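Local coordinates for citrate synthase (Metallosphaera sedula, PDB 6ABW), which probably catalyses the condensation of acetyl-CoA with oxaloacetate and water to give citrate and free CoA, in the tricarboxylic acid cycle, at residues 83-88 / 162-167; 94-99 / 153-158; 79-84 / 135-140. All blocks are in the same frame, centred on the assembly; numbering follows the deposited sequence.

Contact 1 of 3, residues 83-88 / 162-167; sequences EAYEVP and ESFAKS
Tyr-85 and Phe-164 are sent toward each other by different first torsions: the tyrosine holds CG anti to its carbonyl carbon (chi1 -70°), while the phenylalanine swings CG opposite its main-chain nitrogen (chi1 -179°), which carries the ring into the space beside the tyrosine phenol. The two side chains cross at a slant, and it is the far end of the tyrosine that does the touching. Tyr-85 OH comes 3.5 Å from CD2 of Phe-164, approaching the ring obliquely, and Phe-164 CE2 in turn lies by the rim of the tyrosine ring, near its plane, 4.3 Å from Tyr-85 CE1. The CB of Ser-167, one helical turn on from Ser-163, adds a looser contact 4.0 Å from Tyr-85 OH; the small serine leaves room for the phenol, and its own hydroxyl is engaged by Glu-159 O.

These residues join segment 83-88 to the first turn of helix 164-173 in the mainly helical citrate synthase fold. Ser-163 is the N-cap of the second helix: Lys-166 N donates to Ser-163 OG at 3.2 Å with a nearly straight bond (164°). Phe-164 also meets the ring of Phe-56 and Leu-189 of helix 179-191, as suits a large apolar residue among packed helices.

The phenol oxygen brings polarity into this buried place. A water 3.0 Å from Tyr-85 OH donates to Phe-164 O at 2.9 Å, and the same water stands over the centre of one Phe-164 face. With a glycerol, probably from the crystallisation liquor, as a further hydrogen-bond partner, Tyr-85 OH is satisfied, although no direct hydrogen bond spans the two segments: aromatic carbon supplies the packing and water the polar bridge.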
# COMPACT_ATOMS: atom_id res chain seq x y z
N GLU A 83 -23.75 -7.11 -10.49
CA GLU A 83 -24.34 -6.50 -9.27
C GLU A 83 -23.26 -5.72 -8.51
O GLU A 83 -23.59 -4.88 -7.72
CB GLU A 83 -25.07 -7.53 -8.43
CG GLU A 83 -24.19 -8.46 -7.67
CD GLU A 83 -24.93 -9.59 -6.95
OE1 GLU A 83 -24.28 -10.68 -6.76
OE2 GLU A 83 -26.11 -9.41 -6.55
N ALA A 84 -21.97 -5.99 -8.79
CA ALA A 84 -20.88 -5.34 -8.09
C ALA A 84 -20.46 -3.99 -8.70
O ALA A 84 -19.78 -3.25 -8.02
CB ALA A 84 -19.71 -6.28 -8.02
N TYR A 85 -20.82 -3.65 -9.92
CA TYR A 85 -20.33 -2.39 -10.55
C TYR A 85 -20.63 -1.16 -9.74
O TYR A 85 -19.81 -0.26 -9.69
CB TYR A 85 -20.91 -2.17 -11.94
CG TYR A 85 -20.36 -3.15 -12.96
CD1 TYR A 85 -18.97 -3.23 -13.18
CD2 TYR A 85 -21.20 -3.85 -13.81
CE1 TYR A 85 -18.44 -4.12 -14.10
CE2 TYR A 85 -20.71 -4.67 -14.82
CZ TYR A 85 -19.33 -4.84 -14.93
OH TYR A 85 -18.87 -5.64 -15.92
N GLU A 86 -21.84 -1.07 -9.18
CA GLU A 86 -22.29 0.09 -8.43
C GLU A 86 -21.47 0.21 -7.14
O GLU A 86 -21.29 -0.76 -6.38
CB GLU A 86 -23.85 0.07 -8.11
CG GLU A 86 -24.44 -1.24 -7.53
CD GLU A 86 -25.97 -1.55 -7.87
OE1 GLU A 86 -26.82 -0.70 -7.52
OE2 GLU A 86 -26.32 -2.67 -8.43
N VAL A 87 -20.90 1.40 -6.95
CA VAL A 87 -20.24 1.76 -5.68
C VAL A 87 -20.89 2.99 -5.07
O VAL A 87 -21.56 3.70 -5.76
CB VAL A 87 -18.73 2.02 -5.90
CG1 VAL A 87 -18.11 0.71 -6.43
CG2 VAL A 87 -18.45 3.18 -6.86
N PRO A 88 -20.62 3.28 -3.80
CA PRO A 88 -21.29 4.46 -3.26
C PRO A 88 -20.81 5.71 -3.88
O PRO A 88 -19.64 5.82 -4.32
CB PRO A 88 -20.97 4.42 -1.77
CG PRO A 88 -20.58 3.03 -1.52
CD PRO A 88 -19.91 2.54 -2.76
N GLU A 162 -23.26 -7.56 -22.90
CA GLU A 162 -22.71 -8.84 -23.38
C GLU A 162 -21.34 -9.21 -22.87
O GLU A 162 -21.00 -10.39 -22.87
CB GLU A 162 -22.80 -8.90 -24.94
CG GLU A 162 -24.32 -9.05 -25.28
CD GLU A 162 -24.72 -8.79 -26.73
OE1 GLU A 162 -25.37 -7.75 -27.01
OE2 GLU A 162 -24.42 -9.67 -27.57
N SER A 163 -20.56 -8.23 -22.38
CA SER A 163 -19.29 -8.57 -21.77
C SER A 163 -18.71 -7.44 -20.91
O SER A 163 -19.06 -6.25 -21.04
CB SER A 163 -18.27 -8.93 -22.81
OG SER A 163 -17.90 -7.79 -23.59
N PHE A 164 -17.78 -7.86 -20.07
CA PHE A 164 -17.05 -6.97 -19.18
C PHE A 164 -16.35 -5.92 -19.96
O PHE A 164 -16.45 -4.74 -19.63
CB PHE A 164 -16.09 -7.80 -18.37
CG PHE A 164 -15.24 -7.01 -17.35
CD1 PHE A 164 -14.10 -6.37 -17.72
CD2 PHE A 164 -15.61 -6.99 -16.00
CE1 PHE A 164 -13.30 -5.63 -16.76
CE2 PHE A 164 -14.87 -6.30 -15.06
CZ PHE A 164 -13.66 -5.66 -15.43
N ALA A 165 -15.67 -6.34 -21.02
CA ALA A 165 -14.98 -5.38 -21.90
C ALA A 165 -15.92 -4.33 -22.47
O ALA A 165 -15.62 -3.15 -22.53
CB ALA A 165 -14.25 -6.10 -23.02
N LYS A 166 -17.07 -4.79 -22.99
CA LYS A 166 -18.05 -3.85 -23.53
C LYS A 166 -18.62 -2.87 -22.49
O LYS A 166 -18.71 -1.68 -22.77
CB LYS A 166 -19.20 -4.62 -24.26
CG LYS A 166 -20.05 -3.68 -25.03
CD LYS A 166 -21.17 -4.47 -25.69
CE LYS A 166 -22.12 -3.49 -26.38
NZ LYS A 166 -22.98 -4.28 -27.35
N SER A 167 -18.95 -3.37 -21.34
CA SER A 167 -19.47 -2.52 -20.23
C SER A 167 -18.48 -1.45 -19.82
O SER A 167 -18.85 -0.26 -19.60
CB SER A 167 -19.89 -3.37 -19.04
OG SER A 167 -20.98 -4.23 -19.35
O HOH W 1 -16.94 -3.65 -17.02

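Contact 2 of 3, residues 94-99 / 153-158; sequences MIYSLP and KKPAIP
Tyr-96 reaches from helix 89-97 to the loop at Lys-153 to Pro-155, with its CB already directed toward that loop. CG stands anti to the carbonyl carbon (chi1 -85°), which carries the ring outward from the helix. Further along, the two sides of the ring meet different neighbours. CE1 lies 3.9 Å from Pro-155 CG, the proline crossing the ring obliquely, whereas CE2 comes to 3.2 Å from Lys-153 O, which sits at the ring's edge near its plane. CZ meets both, 3.4 Å from Lys-153 O and also against Pro-155 CD. The contact joins helix 89-97 to the loop between helices 128-151 and 164-173, on the surface of the mainly helical citrate synthase fold; Arg-148 and Ala-149 of helix 128-151 also touch the tyrosine, and on helix 89-97 Met-94 packs on Met-94 of the second subunit. At the tip, Tyr-96 OH donates to Lys-153 O at 2.8 Å, with a C=O...O angle of 147° and the hydroxyl tilted 31° from the carbonyl plane. A phenylalanine here would probably leave Lys-153 O without this donor and lose the hydroxyl's contact with the proline ring. Pro-155 suits the loop because its compact, conformationally restricted ring offers CB, CG and CD as an apolar surface; its nitrogen, 3.3 Å from Tyr-96 OH, has no hydrogen to share.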
# COMPACT_ATOMS: atom_id res chain seq x y z
N MET A 94 -14.92 11.23 -4.47
CA MET A 94 -13.51 11.33 -4.15
C MET A 94 -12.63 11.39 -5.36
O MET A 94 -11.71 12.21 -5.43
CB MET A 94 -13.05 10.16 -3.30
CG MET A 94 -13.66 10.26 -1.91
SD MET A 94 -13.14 8.96 -0.74
CE MET A 94 -11.55 8.58 -1.43
N ILE A 95 -12.94 10.56 -6.35
CA ILE A 95 -12.21 10.59 -7.59
C ILE A 95 -12.28 12.01 -8.23
O ILE A 95 -11.27 12.56 -8.74
CB ILE A 95 -12.72 9.50 -8.57
CG1 ILE A 95 -12.37 8.09 -8.08
CG2 ILE A 95 -12.14 9.73 -9.98
CD1 ILE A 95 -13.27 7.04 -8.74
N TYR A 96 -13.50 12.55 -8.23
CA TYR A 96 -13.77 13.84 -8.86
C TYR A 96 -13.29 15.01 -7.99
O TYR A 96 -13.24 16.12 -8.48
CB TYR A 96 -15.27 14.00 -9.15
CG TYR A 96 -15.62 13.37 -10.48
CD1 TYR A 96 -15.85 12.00 -10.57
CD2 TYR A 96 -15.71 14.13 -11.61
CE1 TYR A 96 -16.17 11.38 -11.77
CE2 TYR A 96 -16.04 13.53 -12.83
CZ TYR A 96 -16.24 12.18 -12.90
OH TYR A 96 -16.59 11.62 -14.09
N SER A 97 -12.85 14.78 -6.77
CA SER A 97 -12.35 15.91 -5.97
C SER A 97 -10.80 16.05 -6.01
O SER A 97 -10.27 17.06 -5.58
CB SER A 97 -12.84 15.77 -4.55
OG SER A 97 -12.08 14.80 -3.93
N LEU A 98 -10.10 15.04 -6.54
CA LEU A 98 -8.64 15.15 -6.74
C LEU A 98 -8.33 16.12 -7.88
O LEU A 98 -9.17 16.32 -8.76
CB LEU A 98 -8.06 13.78 -6.95
CG LEU A 98 -8.12 12.86 -5.73
CD1 LEU A 98 -7.72 11.43 -6.10
CD2 LEU A 98 -7.17 13.37 -4.66
N PRO A 99 -7.17 16.75 -7.87
CA PRO A 99 -6.81 17.60 -9.02
C PRO A 99 -6.84 16.82 -10.31
O PRO A 99 -6.44 15.67 -10.35
CB PRO A 99 -5.38 18.06 -8.74
CG PRO A 99 -5.24 17.90 -7.28
CD PRO A 99 -6.15 16.77 -6.84
N LYS A 153 -15.74 15.04 -17.61
CA LYS A 153 -17.08 14.55 -17.99
C LYS A 153 -17.85 14.07 -16.78
O LYS A 153 -17.28 13.71 -15.74
CB LYS A 153 -16.97 13.35 -18.91
CG LYS A 153 -16.38 13.64 -20.28
CD LYS A 153 -16.34 12.30 -21.03
CE LYS A 153 -16.31 12.40 -22.54
NZ LYS A 153 -15.21 13.30 -22.93
N LYS A 154 -19.16 14.00 -16.91
CA LYS A 154 -19.98 13.49 -15.87
C LYS A 154 -19.69 12.00 -15.54
O LYS A 154 -19.33 11.24 -16.45
CB LYS A 154 -21.43 13.63 -16.37
CG LYS A 154 -22.49 13.44 -15.32
CD LYS A 154 -23.81 14.18 -15.64
CE LYS A 154 -24.28 14.03 -17.08
NZ LYS A 154 -24.22 12.63 -17.62
N PRO A 155 -19.86 11.56 -14.26
CA PRO A 155 -19.60 10.13 -13.97
C PRO A 155 -20.45 9.13 -14.76
O PRO A 155 -21.55 9.47 -15.24
CB PRO A 155 -19.89 9.98 -12.47
CG PRO A 155 -20.07 11.34 -11.95
CD PRO A 155 -20.15 12.32 -13.05
N ALA A 156 -19.99 7.90 -14.84
CA ALA A 156 -20.81 6.83 -15.44
C ALA A 156 -20.45 5.52 -14.78
O ALA A 156 -19.26 5.16 -14.75
CB ALA A 156 -20.52 6.69 -16.92
N ILE A 157 -21.45 4.75 -14.40
CA ILE A 157 -21.25 3.41 -13.81
C ILE A 157 -21.45 2.37 -14.86
O ILE A 157 -22.49 2.39 -15.59
CB ILE A 157 -22.29 3.20 -12.67
CG1 ILE A 157 -22.28 4.38 -11.67
CG2 ILE A 157 -22.09 1.83 -11.97
CD1 ILE A 157 -20.95 4.58 -10.95
N PRO A 158 -20.50 1.41 -14.99
CA PRO A 158 -20.78 0.29 -15.91
C PRO A 158 -22.09 -0.42 -15.64
O PRO A 158 -22.49 -0.60 -14.49
CB PRO A 158 -19.63 -0.63 -15.72
CG PRO A 158 -18.50 0.27 -15.13
CD PRO A 158 -19.25 1.22 -14.26

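Contact 3 of 3, residues 79-84 / 135-140; sequences SALDEA and LVARAS
Leu-81 and Ala-84 of helix 71-84 pack on Ala-137 of helix 128-151 in a helix-to-helix contact within the citrate synthase fold. The axes of the two short segments pass 8.3 Å apart at a crossing angle of -48°, a close approach that small residues permit.

The apolar part centres on Ala-137. Its CB meets the CB of Ala-84 at 3.7 Å and is met by CD2 of Leu-81 at 3.8 Å; the leucine's CB does not point straight at the other helix, yet its CD2 branch still gets to the alanine methyl. Ala-137 CB also rests 3.6 Å from Leu-81 O.

The polar part belongs to Arg-138. Extended from CG to NE, it runs across to Ala-84 of helix 71-84, where NE donates to Ala-84 O at 3.0 Å (N-H...O 152°). The bond uses a lone pair in the carbonyl plane, though the oxygen lies 20° out of the guanidinium plane. Elsewhere NH1 is bonded to Tyr-215 OH and the group makes a cation-pi contact with Tyr-119, partners that probably ease the cost of burying its charge. At the guanidinium edge, in its plane, a water accepts from Arg-138 NH2 at 3.0 Å and donates to Glu-83 O at 2.9 Å.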
# COMPACT_ATOMS: atom_id res chain seq x y z
N SER A 79 -23.36 -12.58 -13.43
CA SER A 79 -24.35 -11.88 -12.55
C SER A 79 -23.64 -11.22 -11.35
O SER A 79 -24.02 -10.12 -10.93
CB SER A 79 -25.36 -12.88 -11.96
OG SER A 79 -25.98 -13.53 -13.00
N ALA A 80 -22.64 -11.88 -10.81
CA ALA A 80 -21.89 -11.32 -9.65
C ALA A 80 -21.12 -10.03 -10.07
O ALA A 80 -21.14 -9.02 -9.35
CB ALA A 80 -20.95 -12.34 -9.09
N LEU A 81 -20.51 -10.05 -11.26
CA LEU A 81 -19.90 -8.83 -11.80
C LEU A 81 -20.92 -7.73 -11.96
O LEU A 81 -20.71 -6.60 -11.49
CB LEU A 81 -19.21 -9.07 -13.14
CG LEU A 81 -18.00 -9.94 -13.08
CD1 LEU A 81 -17.67 -10.42 -14.50
CD2 LEU A 81 -16.78 -9.17 -12.53
N ASP A 82 -22.08 -8.05 -12.56
CA ASP A 82 -23.11 -7.04 -12.79
C ASP A 82 -23.62 -6.36 -11.54
O ASP A 82 -23.78 -5.16 -11.55
CB ASP A 82 -24.34 -7.61 -13.50
CG ASP A 82 -24.04 -7.98 -14.96
OD1 ASP A 82 -23.03 -7.47 -15.54
OD2 ASP A 82 -24.82 -8.77 -15.56
N GLU A 83 -23.75 -7.11 -10.49
CA GLU A 83 -24.34 -6.50 -9.27
C GLU A 83 -23.26 -5.72 -8.51
O GLU A 83 -23.59 -4.88 -7.72
CB GLU A 83 -25.07 -7.53 -8.43
CG GLU A 83 -24.19 -8.46 -7.67
CD GLU A 83 -24.93 -9.59 -6.95
OE1 GLU A 83 -24.28 -10.68 -6.76
OE2 GLU A 83 -26.11 -9.41 -6.55
N ALA A 84 -21.97 -5.99 -8.79
CA ALA A 84 -20.88 -5.34 -8.09
C ALA A 84 -20.46 -3.99 -8.70
O ALA A 84 -19.78 -3.25 -8.02
CB ALA A 84 -19.71 -6.28 -8.02
N LEU A 135 -14.40 -7.16 -6.57
CA LEU A 135 -13.33 -6.15 -6.67
C LEU A 135 -12.97 -5.87 -8.14
O LEU A 135 -12.72 -4.74 -8.52
CB LEU A 135 -12.08 -6.65 -5.87
CG LEU A 135 -10.88 -5.66 -5.83
CD1 LEU A 135 -10.03 -5.91 -4.58
CD2 LEU A 135 -9.98 -5.79 -7.06
N VAL A 136 -12.87 -6.91 -8.96
CA VAL A 136 -12.53 -6.75 -10.39
C VAL A 136 -13.59 -5.91 -11.11
O VAL A 136 -13.27 -4.99 -11.87
CB VAL A 136 -12.33 -8.12 -11.08
CG1 VAL A 136 -12.27 -7.91 -12.59
CG2 VAL A 136 -11.01 -8.71 -10.55
N ALA A 137 -14.86 -6.18 -10.83
CA ALA A 137 -15.90 -5.28 -11.30
C ALA A 137 -15.79 -3.86 -10.90
O ALA A 137 -15.98 -2.90 -11.71
CB ALA A 137 -17.24 -5.81 -10.76
N ARG A 138 -15.49 -3.66 -9.65
CA ARG A 138 -15.34 -2.31 -9.12
C ARG A 138 -14.09 -1.59 -9.67
O ARG A 138 -14.09 -0.39 -9.80
CB ARG A 138 -15.39 -2.35 -7.61
CG ARG A 138 -16.80 -2.75 -7.15
CD ARG A 138 -16.87 -3.16 -5.73
NE ARG A 138 -18.26 -3.51 -5.45
CZ ARG A 138 -18.71 -4.18 -4.40
NH1 ARG A 138 -17.91 -4.71 -3.50
NH2 ARG A 138 -20.03 -4.40 -4.28
N ALA A 139 -13.07 -2.36 -10.04
CA ALA A 139 -11.91 -1.82 -10.77
C ALA A 139 -12.33 -1.21 -12.08
O ALA A 139 -11.85 -0.14 -12.44
CB ALA A 139 -10.81 -2.86 -10.96
N SER A 140 -13.29 -1.85 -12.75
CA SER A 140 -13.88 -1.29 -13.98
C SER A 140 -14.54 0.07 -13.71
O SER A 140 -14.27 1.07 -14.41
CB SER A 140 -14.89 -2.32 -14.57
OG SER A 140 -15.47 -1.78 -15.71
O HOH W 2 -22.27 -3.10 -5.81

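From the N terminus, helix 71-84 is used first: its last turns open contact 3, which closes at 135-140 on helix 128-151. Contact 1 starts from the same place, sharing Glu-83 and Ala-84, but closes later, at 162-167 on helix 164-173. Contact 2, from helix 89-97 to loop 153-158, falls wholly within the loop of contact 1, whereas it crosses contact 3, their segments alternating along the chain. Contacts 1 and 3 lie with centres about 5 Å apart, and Phe-164 CZ packs 3.7 Å from Ser-140 CB. Pro-158 at the end of the contact 2 loop touches Tyr-85, Ser-167 and Ser-140, linking all three.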